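Local atomic coordinates of metallo-carboxypeptidase (Pseudomonas aeruginosa, PDB entry 4A37), a protein that probably acts as a zinc-dependent carboxypeptidase of the M14 family, cleaving residues from the C-terminal end of peptides or proteins, and possibly binds tubulin. Residues D271-E276 with A344-M349; I278-A283 with Q314-Y319; P181-A186 with M349-H354. All coordinates share one frame; numbering follows the deposited sequence.

Interaction 1: D271-E276 with A344-M349; sequences DIHGDE and AFTIEM. With ZN (zinc ion), chain C.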
loop_
_atom_site.group_PDB
_atom_site.type_symbol
_atom_site.label_atom_id
_atom_site.label_comp_id
_atom_site.label_asym_id
_atom_site.label_seq_id
_atom_site.Cartn_x
_atom_site.Cartn_y
_atom_site.Cartn_z
ATOM N N ASP A 271 -7.284 5.477 3.506
ATOM C CA ASP A 271 -6.937 4.056 3.463
ATOM C C ASP A 271 -6.006 3.904 2.258
ATOM O O ASP A 271 -6.426 4.028 1.104
ATOM C CB ASP A 271 -8.232 3.247 3.312
ATOM C CG ASP A 271 -8.020 1.742 3.354
ATOM O OD1 ASP A 271 -6.993 1.269 3.883
ATOM O OD2 ASP A 271 -8.921 1.021 2.874
ATOM N N ILE A 272 -4.734 3.642 2.540
ATOM C CA ILE A 272 -3.709 3.556 1.508
ATOM C C ILE A 272 -3.555 2.183 0.869
ATOM O O ILE A 272 -3.254 1.199 1.547
ATOM C CB ILE A 272 -2.340 4.018 2.076
ATOM C CG1 ILE A 272 -2.518 5.287 2.925
ATOM C CG2 ILE A 272 -1.368 4.274 0.932
ATOM C CD1 ILE A 272 -3.180 6.459 2.214
ATOM N N HIS A 273 -3.723 2.146 -0.455
ATOM C CA HIS A 273 -3.661 0.917 -1.247
ATOM C C HIS A 273 -2.795 1.033 -2.501
ATOM O O HIS A 273 -2.204 2.071 -2.786
ATOM C CB HIS A 273 -5.067 0.546 -1.742
ATOM C CG HIS A 273 -6.015 0.117 -0.671
ATOM N ND1 HIS A 273 -6.393 -1.196 -0.507
ATOM C CD2 HIS A 273 -6.716 0.827 0.247
ATOM C CE1 HIS A 273 -7.288 -1.279 0.460
ATOM N NE2 HIS A 273 -7.501 -0.066 0.935
ATOM N N GLY A 274 -2.771 -0.071 -3.244
ATOM C CA GLY A 274 -2.077 -0.159 -4.513
ATOM C C GLY A 274 -3.009 -0.887 -5.478
ATOM O O GLY A 274 -3.737 -1.805 -5.079
ATOM N N ASP A 275 -3.035 -0.477 -6.740
ATOM C CA ASP A 275 -3.895 -1.163 -7.707
ATOM C C ASP A 275 -3.054 -1.748 -8.826
ATOM O O ASP A 275 -2.248 -1.053 -9.440
ATOM C CB ASP A 275 -4.940 -0.221 -8.310
ATOM C CG ASP A 275 -5.945 -0.964 -9.185
ATOM O OD1 ASP A 275 -6.778 -1.716 -8.637
ATOM O OD2 ASP A 275 -5.889 -0.813 -10.420
ATOM N N GLU A 276 -3.274 -3.030 -9.097
ATOM C CA GLU A 276 -2.541 -3.755 -10.126
ATOM C C GLU A 276 -2.765 -3.258 -11.558
ATOM O O GLU A 276 -1.813 -3.084 -12.321
ATOM C CB GLU A 276 -2.912 -5.238 -10.058
ATOM C CG GLU A 276 -2.567 -5.913 -8.728
ATOM C CD GLU A 276 -3.675 -5.837 -7.678
ATOM O OE1 GLU A 276 -4.625 -5.030 -7.823
ATOM O OE2 GLU A 276 -3.580 -6.590 -6.684
ATOM N N ALA A 344 -13.592 10.653 3.659
ATOM C CA ALA A 344 -12.884 9.379 3.610
ATOM C C ALA A 344 -12.544 8.970 2.182
ATOM O O ALA A 344 -13.381 9.051 1.276
ATOM C CB ALA A 344 -13.717 8.286 4.287
ATOM N N PHE A 345 -11.305 8.531 1.993
ATOM C CA PHE A 345 -10.813 8.105 0.684
ATOM C C PHE A 345 -9.917 6.887 0.759
ATOM O O PHE A 345 -9.274 6.624 1.778
ATOM C CB PHE A 345 -9.927 9.175 0.048
ATOM C CG PHE A 345 -10.653 10.330 -0.540
ATOM C CD1 PHE A 345 -11.337 10.207 -1.744
ATOM C CD2 PHE A 345 -10.539 11.582 0.047
ATOM C CE1 PHE A 345 -11.885 11.328 -2.362
ATOM C CE2 PHE A 345 -11.083 12.705 -0.564
ATOM C CZ PHE A 345 -11.753 12.575 -1.770
ATOM N N THR A 346 -9.877 6.156 -0.347
ATOM C CA THR A 346 -8.953 5.053 -0.518
ATOM C C THR A 346 -7.986 5.746 -1.478
ATOM O O THR A 346 -8.427 6.389 -2.435
ATOM C CB THR A 346 -9.583 3.871 -1.268
ATOM O OG1 THR A 346 -10.567 3.243 -0.442
ATOM C CG2 THR A 346 -8.520 2.848 -1.636
ATOM N N ILE A 347 -6.689 5.682 -1.204
ATOM C CA ILE A 347 -5.701 6.278 -2.094
ATOM C C ILE A 347 -5.063 5.079 -2.782
ATOM O O ILE A 347 -4.572 4.164 -2.118
ATOM C CB ILE A 347 -4.623 7.064 -1.322
ATOM C CG1 ILE A 347 -5.257 8.236 -0.566
ATOM C CG2 ILE A 347 -3.558 7.559 -2.283
ATOM C CD1 ILE A 347 -6.024 9.206 -1.447
ATOM N N GLU A 348 -5.089 5.068 -4.108
ATOM C CA GLU A 348 -4.544 3.943 -4.859
ATOM C C GLU A 348 -3.336 4.316 -5.709
ATOM O O GLU A 348 -3.425 5.195 -6.568
ATOM C CB GLU A 348 -5.624 3.361 -5.778
ATOM C CG GLU A 348 -6.883 2.870 -5.070
ATOM C CD GLU A 348 -6.813 1.409 -4.673
ATOM O OE1 GLU A 348 -5.803 0.741 -4.990
ATOM O OE2 GLU A 348 -7.775 0.928 -4.044
ATOM N N MET A 349 -2.206 3.655 -5.455
ATOM C CA MET A 349 -0.979 3.872 -6.228
ATOM C C MET A 349 -0.783 2.663 -7.148
ATOM O O MET A 349 -1.049 1.521 -6.764
ATOM C CB MET A 349 0.222 4.035 -5.300
ATOM C CG MET A 349 0.222 5.345 -4.541
ATOM S SD MET A 349 1.445 5.318 -3.217
ATOM C CE MET A 349 0.509 4.374 -2.026
HETATM ZN ZN ZN C . -5.796 -2.786 -1.723
HETATM O O HOH W 1 -11.409 1.102 1.740
HETATM O O HOH W 2 -6.796 -2.200 -3.520
#

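Interaction 2: I278-A283 with Q314-Y319; sequences IPHVFA and QIRHGY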
loop_
_atom_site.group_PDB
_atom_site.type_symbol
_atom_site.label_atom_id
_atom_site.label_comp_id
_atom_site.label_asym_id
_atom_site.label_seq_id
_atom_site.Cartn_x
_atom_site.Cartn_y
_atom_site.Cartn_z
ATOM N N ILE A 278 -4.735 -0.205 -13.003
ATOM C CA ILE A 278 -4.665 1.197 -13.389
ATOM C C ILE A 278 -3.306 1.875 -13.246
ATOM O O ILE A 278 -2.767 1.981 -12.147
ATOM C CB ILE A 278 -5.748 1.975 -12.607
ATOM C CG1 ILE A 278 -7.107 1.320 -12.883
ATOM C CG2 ILE A 278 -5.771 3.446 -13.015
ATOM C CD1 ILE A 278 -8.222 1.794 -12.001
ATOM N N PRO A 279 -2.732 2.346 -14.367
ATOM C CA PRO A 279 -1.428 3.017 -14.355
ATOM C C PRO A 279 -1.550 4.504 -14.021
ATOM O O PRO A 279 -1.024 5.363 -14.736
ATOM C CB PRO A 279 -0.916 2.785 -15.770
ATOM C CG PRO A 279 -2.183 2.930 -16.569
ATOM C CD PRO A 279 -3.187 2.126 -15.755
ATOM N N HIS A 280 -2.246 4.795 -12.924
ATOM C CA HIS A 280 -2.456 6.162 -12.461
ATOM C C HIS A 280 -2.739 6.168 -10.963
ATOM O O HIS A 280 -3.403 5.264 -10.453
ATOM C CB HIS A 280 -3.676 6.807 -13.138
ATOM C CG HIS A 280 -3.581 6.895 -14.630
ATOM N ND1 HIS A 280 -4.202 5.993 -15.468
ATOM C CD2 HIS A 280 -2.960 7.791 -15.431
ATOM C CE1 HIS A 280 -3.968 6.333 -16.723
ATOM N NE2 HIS A 280 -3.218 7.420 -16.729
ATOM N N VAL A 281 -2.237 7.184 -10.271
ATOM C CA VAL A 281 -2.524 7.341 -8.855
ATOM C C VAL A 281 -3.911 7.978 -8.822
ATOM O O VAL A 281 -4.174 8.937 -9.555
ATOM C CB VAL A 281 -1.548 8.316 -8.170
ATOM C CG1 VAL A 281 -2.020 8.602 -6.729
ATOM C CG2 VAL A 281 -0.154 7.736 -8.161
ATOM N N PHE A 282 -4.803 7.441 -8.000
ATOM C CA PHE A 282 -6.137 8.006 -7.892
ATOM C C PHE A 282 -6.702 7.795 -6.499
ATOM O O PHE A 282 -6.076 7.159 -5.646
ATOM C CB PHE A 282 -7.088 7.395 -8.936
ATOM C CG PHE A 282 -7.347 5.926 -8.748
ATOM C CD1 PHE A 282 -6.499 4.976 -9.309
ATOM C CD2 PHE A 282 -8.455 5.493 -8.025
ATOM C CE1 PHE A 282 -6.752 3.613 -9.156
ATOM C CE2 PHE A 282 -8.719 4.131 -7.866
ATOM C CZ PHE A 282 -7.866 3.190 -8.434
ATOM N N ALA A 283 -7.883 8.353 -6.264
ATOM C CA ALA A 283 -8.537 8.210 -4.976
ATOM C C ALA A 283 -9.994 7.856 -5.219
ATOM O O ALA A 283 -10.620 8.374 -6.144
ATOM C CB ALA A 283 -8.438 9.506 -4.191
ATOM N N GLN A 314 -4.166 12.154 -10.099
ATOM C CA GLN A 314 -5.072 12.614 -11.146
ATOM C C GLN A 314 -6.519 12.234 -10.849
ATOM O O GLN A 314 -6.789 11.486 -9.905
ATOM C CB GLN A 314 -4.628 12.085 -12.514
ATOM C CG GLN A 314 -4.457 10.591 -12.613
ATOM C CD GLN A 314 -5.766 9.860 -12.794
ATOM O OE1 GLN A 314 -6.459 10.044 -13.799
ATOM N NE2 GLN A 314 -6.117 9.022 -11.825
ATOM N N ILE A 315 -7.445 12.759 -11.651
ATOM C CA ILE A 315 -8.870 12.518 -11.448
ATOM C C ILE A 315 -9.602 11.968 -12.671
ATOM O O ILE A 315 -10.828 11.822 -12.652
ATOM C CB ILE A 315 -9.578 13.824 -11.023
ATOM C CG1 ILE A 315 -8.775 14.513 -9.920
ATOM C CG2 ILE A 315 -10.985 13.524 -10.522
ATOM C CD1 ILE A 315 -8.675 13.709 -8.663
ATOM N N ARG A 316 -8.864 11.657 -13.730
ATOM C CA ARG A 316 -9.481 11.134 -14.945
ATOM C C ARG A 316 -9.757 9.635 -14.872
ATOM O O ARG A 316 -10.855 9.184 -15.200
ATOM C CB ARG A 316 -8.597 11.422 -16.161
ATOM C CG ARG A 316 -8.249 12.886 -16.360
ATOM C CD ARG A 316 -7.573 13.100 -17.705
ATOM N NE ARG A 316 -6.496 12.144 -17.943
ATOM C CZ ARG A 316 -5.344 12.129 -17.280
ATOM N NH1 ARG A 316 -5.107 13.026 -16.333
ATOM N NH2 ARG A 316 -4.431 11.210 -17.562
ATOM N N HIS A 317 -8.759 8.871 -14.434
ATOM C CA HIS A 317 -8.878 7.420 -14.336
ATOM C C HIS A 317 -9.110 6.942 -12.908
ATOM O O HIS A 317 -8.617 7.544 -11.953
ATOM C CB HIS A 317 -7.614 6.737 -14.867
ATOM C CG HIS A 317 -7.287 7.071 -16.288
ATOM N ND1 HIS A 317 -6.769 8.290 -16.668
ATOM C CD2 HIS A 317 -7.379 6.331 -17.418
ATOM C CE1 HIS A 317 -6.553 8.287 -17.972
ATOM N NE2 HIS A 317 -6.915 7.110 -18.450
ATOM N N GLY A 318 -9.853 5.846 -12.777
ATOM C CA GLY A 318 -10.134 5.284 -11.466
ATOM C C GLY A 318 -11.173 4.181 -11.536
ATOM O O GLY A 318 -11.461 3.667 -12.620
ATOM N N TYR A 319 -11.734 3.813 -10.387
ATOM C CA TYR A 319 -12.752 2.769 -10.339
ATOM C C TYR A 319 -14.107 3.362 -10.716
ATOM O O TYR A 319 -14.347 4.550 -10.508
ATOM C CB TYR A 319 -12.874 2.179 -8.925
ATOM C CG TYR A 319 -11.633 1.518 -8.367
ATOM C CD1 TYR A 319 -10.803 0.738 -9.174
ATOM C CD2 TYR A 319 -11.333 1.611 -7.006
ATOM C CE1 TYR A 319 -9.706 0.059 -8.638
ATOM C CE2 TYR A 319 -10.239 0.934 -6.459
ATOM C CZ TYR A 319 -9.433 0.160 -7.279
ATOM O OH TYR A 319 -8.365 -0.527 -6.739
HETATM O O HOH W 3 -8.899 10.474 -8.186
HETATM O O HOH W 4 -11.962 6.176 -8.266
#

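Interaction 3: P181-A186 with M349-H354; sequences PGEHMA and MPFKDH. With ZN (zinc ion), chain C.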
loop_
_atom_site.group_PDB
_atom_site.type_symbol
_atom_site.label_atom_id
_atom_site.label_comp_id
_atom_site.label_asym_id
_atom_site.label_seq_id
_atom_site.Cartn_x
_atom_site.Cartn_y
_atom_site.Cartn_z
ATOM N N PRO A 181 -1.780 -7.108 1.911
ATOM C CA PRO A 181 -0.340 -7.330 2.058
ATOM C C PRO A 181 0.578 -7.174 0.852
ATOM O O PRO A 181 1.739 -6.799 1.012
ATOM C CB PRO A 181 -0.276 -8.718 2.685
ATOM C CG PRO A 181 -1.440 -9.417 2.057
ATOM C CD PRO A 181 -2.528 -8.351 2.188
ATOM N N GLY A 182 0.076 -7.437 -0.351
ATOM C CA GLY A 182 0.929 -7.307 -1.526
ATOM C C GLY A 182 1.150 -5.888 -2.021
ATOM O O GLY A 182 2.006 -5.638 -2.868
ATOM N N GLU A 183 0.393 -4.947 -1.475
ATOM C CA GLU A 183 0.488 -3.561 -1.903
ATOM C C GLU A 183 1.502 -2.779 -1.079
ATOM O O GLU A 183 1.170 -1.830 -0.374
ATOM C CB GLU A 183 -0.902 -2.940 -1.831
ATOM C CG GLU A 183 -1.865 -3.633 -2.798
ATOM C CD GLU A 183 -3.319 -3.414 -2.461
ATOM O OE1 GLU A 183 -3.637 -2.458 -1.718
ATOM O OE2 GLU A 183 -4.144 -4.207 -2.961
ATOM N N HIS A 184 2.757 -3.184 -1.225
ATOM C CA HIS A 184 3.875 -2.588 -0.510
ATOM C C HIS A 184 4.078 -1.089 -0.698
ATOM O O HIS A 184 4.693 -0.439 0.152
ATOM C CB HIS A 184 5.140 -3.362 -0.855
ATOM C CG HIS A 184 5.160 -4.739 -0.273
ATOM N ND1 HIS A 184 5.902 -5.061 0.844
ATOM C CD2 HIS A 184 4.475 -5.860 -0.605
ATOM C CE1 HIS A 184 5.671 -6.321 1.175
ATOM N NE2 HIS A 184 4.810 -6.828 0.312
ATOM N N MET A 185 3.564 -0.532 -1.790
ATOM C CA MET A 185 3.667 0.906 -2.006
ATOM C C MET A 185 2.982 1.650 -0.853
ATOM O O MET A 185 3.304 2.804 -0.560
ATOM C CB MET A 185 2.984 1.284 -3.329
ATOM C CG MET A 185 1.550 0.751 -3.459
ATOM S SD MET A 185 1.452 -0.940 -4.092
ATOM C CE MET A 185 1.830 -0.617 -5.861
ATOM N N ALA A 186 2.022 0.986 -0.217
ATOM C CA ALA A 186 1.271 1.586 0.872
ATOM C C ALA A 186 2.136 1.947 2.074
ATOM O O ALA A 186 2.057 3.073 2.572
ATOM C CB ALA A 186 0.132 0.667 1.288
ATOM N N MET A 349 -2.206 3.655 -5.455
ATOM C CA MET A 349 -0.979 3.872 -6.228
ATOM C C MET A 349 -0.783 2.663 -7.148
ATOM O O MET A 349 -1.049 1.521 -6.764
ATOM C CB MET A 349 0.222 4.035 -5.300
ATOM C CG MET A 349 0.222 5.345 -4.541
ATOM S SD MET A 349 1.445 5.318 -3.217
ATOM C CE MET A 349 0.509 4.374 -2.026
ATOM N N PRO A 350 -0.290 2.902 -8.369
ATOM C CA PRO A 350 -0.066 1.850 -9.366
ATOM C C PRO A 350 1.123 0.920 -9.182
ATOM O O PRO A 350 2.184 1.333 -8.712
ATOM C CB PRO A 350 0.072 2.645 -10.655
ATOM C CG PRO A 350 0.845 3.850 -10.186
ATOM C CD PRO A 350 0.096 4.222 -8.907
ATOM N N PHE A 351 0.942 -0.340 -9.575
ATOM C CA PHE A 351 2.031 -1.311 -9.536
ATOM C C PHE A 351 2.860 -1.080 -10.801
ATOM O O PHE A 351 4.021 -1.470 -10.878
ATOM C CB PHE A 351 1.507 -2.754 -9.537
ATOM C CG PHE A 351 1.194 -3.288 -8.171
ATOM C CD1 PHE A 351 -0.072 -3.140 -7.624
ATOM C CD2 PHE A 351 2.170 -3.953 -7.436
ATOM C CE1 PHE A 351 -0.370 -3.651 -6.359
ATOM C CE2 PHE A 351 1.889 -4.468 -6.173
ATOM C CZ PHE A 351 0.612 -4.318 -5.632
ATOM N N LYS A 352 2.236 -0.440 -11.787
ATOM C CA LYS A 352 2.887 -0.127 -13.060
ATOM C C LYS A 352 3.574 1.234 -12.911
ATOM O O LYS A 352 4.513 1.371 -12.135
ATOM C CB LYS A 352 1.838 -0.097 -14.188
ATOM C CG LYS A 352 1.174 -1.456 -14.465
ATOM C CD LYS A 352 -0.013 -1.303 -15.403
ATOM C CE LYS A 352 -0.695 -2.634 -15.695
ATOM N NZ LYS A 352 -1.894 -2.465 -16.581
ATOM N N ASP A 353 3.112 2.238 -13.646
ATOM C CA ASP A 353 3.686 3.576 -13.548
ATOM C C ASP A 353 2.496 4.525 -13.402
ATOM O O ASP A 353 1.347 4.116 -13.562
ATOM C CB ASP A 353 4.469 3.909 -14.840
ATOM C CG ASP A 353 5.492 5.030 -14.659
ATOM O OD1 ASP A 353 5.469 5.715 -13.615
ATOM O OD2 ASP A 353 6.324 5.231 -15.573
ATOM N N HIS A 354 2.785 5.779 -13.074
ATOM C CA HIS A 354 1.772 6.823 -12.993
ATOM C C HIS A 354 1.998 7.439 -14.376
ATOM O O HIS A 354 2.839 8.322 -14.543
ATOM C CB HIS A 354 2.129 7.815 -11.890
ATOM C CG HIS A 354 1.156 8.944 -11.754
ATOM N ND1 HIS A 354 1.509 10.263 -11.950
ATOM C CD2 HIS A 354 -0.158 8.949 -11.432
ATOM C CE1 HIS A 354 0.452 11.032 -11.756
ATOM N NE2 HIS A 354 -0.572 10.260 -11.439
HETATM ZN ZN ZN C . -5.796 -2.786 -1.723
HETATM O O HOH W 2 -6.796 -2.200 -3.520
#

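Interaction 1: D271-E276 with A344-M349
His273 has CG anti to its carbonyl carbon (chi1 -68°), and Glu348 starts out the same way but bends at its second torsion (chi2 -91°). Both side chains rise from one face of the sheet, and the bend brings the Glu348 carboxylate beside CB of His273, with OE1 3.3 Å from that atom. The two segments are neighbouring parallel strands in the central sheet of the zinc carboxypeptidase domain. Their backbones are joined by five hydrogen bonds, the shortest from His273 N to Ile347 O at 2.7 Å.

This face carries the metal site. His273 ND1 binds the zinc ion at 2.1 Å, and His180 and Glu183 complete the protein ligands. On the far side of the ring, NE2 donates to Asp271 OD2 at 2.6 Å. The acceptor lies in the ring plane, but the imidazole meets the carboxylate from above its plane. With the zinc bond at ND1, it fixes the ring's rotation. The methyl CG2 of Thr346 presses on the same imidazole, 3.3 Å from His273 CD2. Glu348, the predicted proton donor/acceptor, lies on the same face as the zinc ligand His273, one strand over.

On the other face Ile272 and Ile347 lie side by side, and Met349 CE reaches Ile272 CG2 at 3.5 Å. Helix 185-196 packs on Ile272 and Met349. Back on the polar face, one water donates to Asp271 OD2 and also hydrogen-bonds Thr346 OG1.

Interaction 2: I278-A283 with Q314-Y319
Val281 O is gripped by two donors of Gln314, the side-chain NE2 at 3.0 Å and the backbone N at 3.3 Å. They reach it from opposite faces of its carbonyl plane. The contact fastens the loop after helix 294-310 to the edge strand 282-284 of the carboxypeptidase sheet and the turn before it. The Gln314 side chain folds back on itself (chi1 55°, with a further bend at the second torsion), which brings NE2 to Val281 O. NE2 also donates to His317 O, while OE1 accepts from His317 N at 2.7 Å in the carbonyl plane, on a lone pair. The bonds at NE2 and OE1 fix the rotation of the amide.

His317 lies on His280 in a face-to-face stack, the ring centroids 3.8 Å apart and the planes at 17°. Beyond it, Gly318 CA sits over the centre of the Phe282 ring in a CH-pi contact. Phe282 then turns its edge to the face of Tyr319, a T-shaped pair with planes at 81°. Ile278 CD1 packs against the same tyrosine. Tyr319 also lies next to Glu348, the predicted proton donor/acceptor, and its OH hydrogen-bonds Asp275 OD1. Phe282 CZ stands over the middle of the Tyr319 ring, 3.6 Å from Tyr319 CZ.

Interaction 3: P181-A186 with M349-H354
Met185, Phe351 and Met349 make the tight part of this contact. The methyl CE of Met185 sits over the centre of the phenylalanine ring, 3.5 Å from the centroid and 7° off the ring normal. The sulfur follows over the face, with SD 4.0 Å from the same centroid. This is a Met-aromatic contact combined with a CH-pi contact. Met185 gets there through a compact chain. Its CG sits between N and C of its own backbone (chi1 52°), and the next two torsions bend the thioether round. The methyl also touches Pro350 O at 3.5 Å. At the ring edge Gly182 O lies near its plane, 3.4 Å from Phe351 CZ. The Met185 and Met349 side chains run antiparallel alongside one another, and Met349 CE comes within 3.5 Å of Met185 O.

The segments join the zinc-binding turn leading into helix 185-196 to the end of strand 343-350 and the loop after it. Glu183 is the centre of an inverse gamma turn. Its CG touches Phe351 CZ at 3.8 Å, and its carboxylate leads on to the zinc ion, with OE1 at 2.2 Å and OE2 at 2.5 Å. OE1 also accepts from Gly274 N, a second-shell bond that would steady the ligand.

The looser side begins past Phe351. There the chain turns away from 181-186 toward the partly exposed Lys352 and Asp353. Those two are held by other parts of the chain: Asp353 OD1 pairs with Arg368, and Lys352 NZ donates to Ser82 O and Glu277 O.

How the interactions relate
From the N terminus, 181-186 comes first and pairs with 349-354, so interaction 3 closes the longest loop. Interaction 1 is nested inside it, joining 271-276 to 344-349. Interaction 2 is nested again, closing the short loop from 278-283 to 314-319. No loops cross. Interactions 1 and 3 share Met349, the zinc ion and its bound water; Asp275 O and Phe351 N probably bond between them. Interactions 1 and 2 meet where Phe282 O probably accepts from Glu348 N, extending the sheet to its edge strand. Interactions 2 and 3 touch by packing, as between Val281 and Pro350. The three tie helix 185-196, the sheet and the loop after helix 294-310 together beside the metal site.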